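Local coordinates for protein metallo-carboxypeptidase (Pseudomonas aeruginosa, PDB 4A39) that probably acts as a zinc-dependent metallocarboxypeptidase of the M14 family, related to cytosolic carboxypeptidases and removing residues from the C-terminal ends of peptides, at residues I278-A283 with E312-H317. Numbering follows the deposited sequence.
Sequences IPHVFA and EFQIRH
Val-281 O is gripped twice by Gln-314, once by its backbone N and once by its side-chain NE2 (3.0 Å), the two donors arriving from opposite faces of the carbonyl plane. The NE2 bond is nearly straight (165° at the hydrogen), yet it comes from above that plane. Gln-314 shows how one amide can serve two segments: its second NE2 hydrogen goes to His-317 O, while its OE1 accepts from His-317 N at 2.8 Å, in the carbonyl plane and on a lone pair. With CG set between the backbone N and carbonyl carbon (chi1 56°) and the chain bent at chi2, the amide folds back over its own loop, and its three bonds fix its rotation. Beside it, His-280 and His-317 form an offset stack, planes at 15° and centroids 4.0 Å apart. NE2 of His-280 lies over the centre of the His-317 ring, and Asp-356 holds His-280 through ND1. Further along the contact, CD1 of Phe-313 lies against Val-281 CG1, and Ala-283 CB meets the ring edge at CZ (3.6 Å). A water bridges the two backbones, donating to Gln-314 O and accepting from Ala-283 N. Glu-312 O, packed against Val-281 CB, is buried without a polar partner. The contact thus ties the loop after helix 294-308 to the lead-in and start of the outermost strand 282-284, close to the inhibitor pocket: Phe-282 packs on Glu-348, the predicted proton donor/acceptor, in the adjacent strand 343-350, while Phe-313 rests on helix 294-308.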
ATOM      1  N   ILE A 278       9.422  -9.862   2.708  1.00  6.57           N
ATOM      2  CA  ILE A 278      10.689  -9.136   2.755  1.00  6.24           C
ATOM      3  C   ILE A 278      10.718  -7.926   3.685  1.00  5.30           C
ATOM      4  O   ILE A 278       9.957  -6.980   3.509  1.00  5.43           O
ATOM      5  CB  ILE A 278      11.079  -8.708   1.331  1.00  7.20           C
ATOM      6  CG1 ILE A 278      11.200  -9.955   0.451  1.00  8.07           C
ATOM      7  CG2 ILE A 278      12.385  -7.913   1.344  1.00  8.33           C
ATOM      8  CD1 ILE A 278      11.364  -9.656  -1.035  1.00 12.69           C
ATOM      9  N   PRO A 279      11.616  -7.946   4.688  1.00  4.50           N
ATOM     10  CA  PRO A 279      11.735  -6.844   5.647  1.00  5.02           C
ATOM     11  C   PRO A 279      12.658  -5.728   5.149  1.00  4.62           C
ATOM     12  O   PRO A 279      13.630  -5.372   5.810  1.00  5.82           O
ATOM     13  CB  PRO A 279      12.285  -7.540   6.883  1.00  6.00           C
ATOM     14  CG  PRO A 279      13.256  -8.510   6.273  1.00  6.64           C
ATOM     15  CD  PRO A 279      12.477  -9.078   5.086  1.00  6.05           C
ATOM     16  N   HIS A 280      12.343  -5.194   3.968  1.00  4.72           N
ATOM     17  CA  HIS A 280      13.122  -4.120   3.350  1.00  5.22           C
ATOM     18  C   HIS A 280      12.249  -3.387   2.338  1.00  4.83           C
ATOM     19  O   HIS A 280      11.417  -4.001   1.680  1.00  5.79           O
ATOM     20  CB  HIS A 280      14.324  -4.689   2.578  1.00  6.63           C
ATOM     21  CG  HIS A 280      15.276  -5.480   3.420  1.00  7.73           C
ATOM     22  ND1 HIS A 280      16.228  -4.889   4.222  1.00  8.33           N
ATOM     23  CD2 HIS A 280      15.399  -6.815   3.609  1.00  9.37           C
ATOM     24  CE1 HIS A 280      16.898  -5.826   4.869  1.00  8.65           C
ATOM     25  NE2 HIS A 280      16.415  -7.003   4.515  1.00  9.58           N
ATOM     26  N   VAL A 281      12.439  -2.075   2.224  1.00  4.99           N
ATOM     27  CA  VAL A 281      11.709  -1.294   1.237  1.00  4.86           C
ATOM     28  C   VAL A 281      12.484  -1.473  -0.069  1.00  6.24           C
ATOM     29  O   VAL A 281      13.712  -1.417  -0.072  1.00  5.00           O
ATOM     30  CB  VAL A 281      11.703   0.209   1.579  1.00  5.15           C
ATOM     31  CG1 VAL A 281      11.145   1.005   0.403  1.00  5.72           C
ATOM     32  CG2 VAL A 281      10.876   0.458   2.828  1.00  6.03           C
ATOM     33  N   PHE A 282      11.778  -1.704  -1.173  1.00  5.63           N
ATOM     34  CA  PHE A 282      12.448  -1.861  -2.461  1.00  5.64           C
ATOM     35  C   PHE A 282      11.510  -1.539  -3.616  1.00  5.27           C
ATOM     36  O   PHE A 282      10.348  -1.195  -3.401  1.00  6.40           O
ATOM     37  CB  PHE A 282      13.005  -3.287  -2.630  1.00  4.49           C
ATOM     38  CG  PHE A 282      11.952  -4.358  -2.700  1.00  7.41           C
ATOM     39  CD1 PHE A 282      11.397  -4.892  -1.537  1.00  6.77           C
ATOM     40  CD2 PHE A 282      11.519  -4.839  -3.931  1.00  7.58           C
ATOM     41  CE1 PHE A 282      10.425  -5.896  -1.604  1.00  8.30           C
ATOM     42  CE2 PHE A 282      10.549  -5.841  -4.009  1.00  7.55           C
ATOM     43  CZ  PHE A 282      10.003  -6.370  -2.840  1.00  7.84           C
ATOM     44  N   ALA A 283      12.032  -1.628  -4.835  1.00  6.09           N
ATOM     45  CA  ALA A 283      11.245  -1.369  -6.036  1.00  7.69           C
ATOM     46  C   ALA A 283      11.507  -2.455  -7.080  1.00  8.24           C
ATOM     47  O   ALA A 283      12.641  -2.908  -7.241  1.00 11.17           O
ATOM     48  CB  ALA A 283      11.598  -0.003  -6.611  1.00  6.00           C
ATOM     49  N   GLU A 312      14.308   5.748   3.157  1.00  8.66           N
ATOM     50  CA  GLU A 312      14.484   4.398   3.666  1.00  7.34           C
ATOM     51  C   GLU A 312      14.137   3.519   2.477  1.00  7.50           C
ATOM     52  O   GLU A 312      12.980   3.157   2.261  1.00  7.96           O
ATOM     53  CB  GLU A 312      13.537   4.144   4.837  1.00  7.10           C
ATOM     54  CG  GLU A 312      13.687   5.165   5.955  1.00  5.75           C
ATOM     55  CD  GLU A 312      13.117   4.674   7.268  1.00  8.79           C
ATOM     56  OE1 GLU A 312      13.824   3.925   7.980  1.00  8.82           O
ATOM     57  OE2 GLU A 312      11.963   5.027   7.584  1.00  7.27           O
ATOM     58  N   PHE A 313      15.164   3.194   1.702  1.00  6.65           N
ATOM     59  CA  PHE A 313      15.008   2.417   0.481  1.00  7.19           C
ATOM     60  C   PHE A 313      16.333   1.724   0.166  1.00  7.20           C
ATOM     61  O   PHE A 313      17.399   2.299   0.372  1.00 10.50           O
ATOM     62  CB  PHE A 313      14.641   3.379  -0.656  1.00  8.51           C
ATOM     63  CG  PHE A 313      14.458   2.718  -1.992  1.00  9.22           C
ATOM     64  CD1 PHE A 313      13.236   2.159  -2.342  1.00  7.90           C
ATOM     65  CD2 PHE A 313      15.517   2.640  -2.893  1.00  7.78           C
ATOM     66  CE1 PHE A 313      13.064   1.520  -3.575  1.00  8.41           C
ATOM     67  CE2 PHE A 313      15.358   2.007  -4.124  1.00  7.54           C
ATOM     68  CZ  PHE A 313      14.129   1.446  -4.466  1.00  7.95           C
ATOM     69  N   GLN A 314      16.268   0.492  -0.327  1.00  6.96           N
ATOM     70  CA  GLN A 314      17.490  -0.227  -0.664  1.00  7.92           C
ATOM     71  C   GLN A 314      17.343  -1.026  -1.954  1.00  8.89           C
ATOM     72  O   GLN A 314      16.249  -1.111  -2.516  1.00  7.82           O
ATOM     73  CB  GLN A 314      17.923  -1.114   0.513  1.00  7.66           C
ATOM     74  CG  GLN A 314      16.890  -2.108   0.989  1.00  7.93           C
ATOM     75  CD  GLN A 314      16.853  -3.350   0.137  1.00  7.87           C
ATOM     76  OE1 GLN A 314      17.784  -4.158   0.154  1.00  8.11           O
ATOM     77  NE2 GLN A 314      15.781  -3.514  -0.619  1.00  5.77           N
ATOM     78  N   ILE A 315      18.441  -1.608  -2.424  1.00 10.11           N
ATOM     79  CA  ILE A 315      18.424  -2.346  -3.682  1.00 10.59           C
ATOM     80  C   ILE A 315      18.716  -3.848  -3.609  1.00 10.03           C
ATOM     81  O   ILE A 315      18.195  -4.625  -4.410  1.00 10.67           O
ATOM     82  CB  ILE A 315      19.437  -1.726  -4.666  1.00 11.78           C
ATOM     83  CG1 ILE A 315      19.137  -0.236  -4.837  1.00 11.75           C
ATOM     84  CG2 ILE A 315      19.377  -2.447  -6.014  1.00 14.74           C
ATOM     85  CD1 ILE A 315      20.228   0.530  -5.551  1.00 12.68           C
ATOM     86  N   ARG A 316      19.534  -4.263  -2.650  1.00  8.28           N
ATOM     87  CA  ARG A 316      19.886  -5.679  -2.573  1.00 11.21           C
ATOM     88  C   ARG A 316      18.741  -6.656  -2.408  1.00 11.14           C
ATOM     89  O   ARG A 316      18.715  -7.708  -3.049  1.00 12.91           O
ATOM     90  CB  ARG A 316      20.897  -5.929  -1.471  1.00 13.29           C
ATOM     91  CG  ARG A 316      21.323  -7.378  -1.444  1.00 17.31           C
ATOM     92  CD  ARG A 316      22.445  -7.545  -0.489  1.00 19.97           C
ATOM     93  NE  ARG A 316      22.893  -8.928  -0.397  1.00 21.91           N
ATOM     94  CZ  ARG A 316      22.319  -9.863   0.350  1.00 21.18           C
ATOM     95  NH1 ARG A 316      21.254  -9.576   1.076  1.00 22.12           N
ATOM     96  NH2 ARG A 316      22.837 -11.081   0.408  1.00 22.84           N
ATOM     97  N   HIS A 317      17.807  -6.338  -1.525  1.00 10.47           N
ATOM     98  CA  HIS A 317      16.670  -7.212  -1.308  1.00 11.45           C
ATOM     99  C   HIS A 317      15.472  -6.801  -2.157  1.00 10.76           C
ATOM    100  O   HIS A 317      15.227  -5.614  -2.384  1.00 10.87           O
ATOM    101  CB  HIS A 317      16.274  -7.223   0.166  1.00 11.09           C
ATOM    102  CG  HIS A 317      17.216  -7.991   1.036  1.00 15.58           C
ATOM    103  ND1 HIS A 317      18.343  -7.432   1.597  1.00 17.65           N
ATOM    104  CD2 HIS A 317      17.197  -9.284   1.434  1.00 17.57           C
ATOM    105  CE1 HIS A 317      18.976  -8.348   2.308  1.00 16.16           C
ATOM    106  NE2 HIS A 317      18.302  -9.480   2.226  1.00 18.18           N
TER
HETATM  107  O   HOH W   1      15.037  -1.624  -5.221  1.00  8.28           O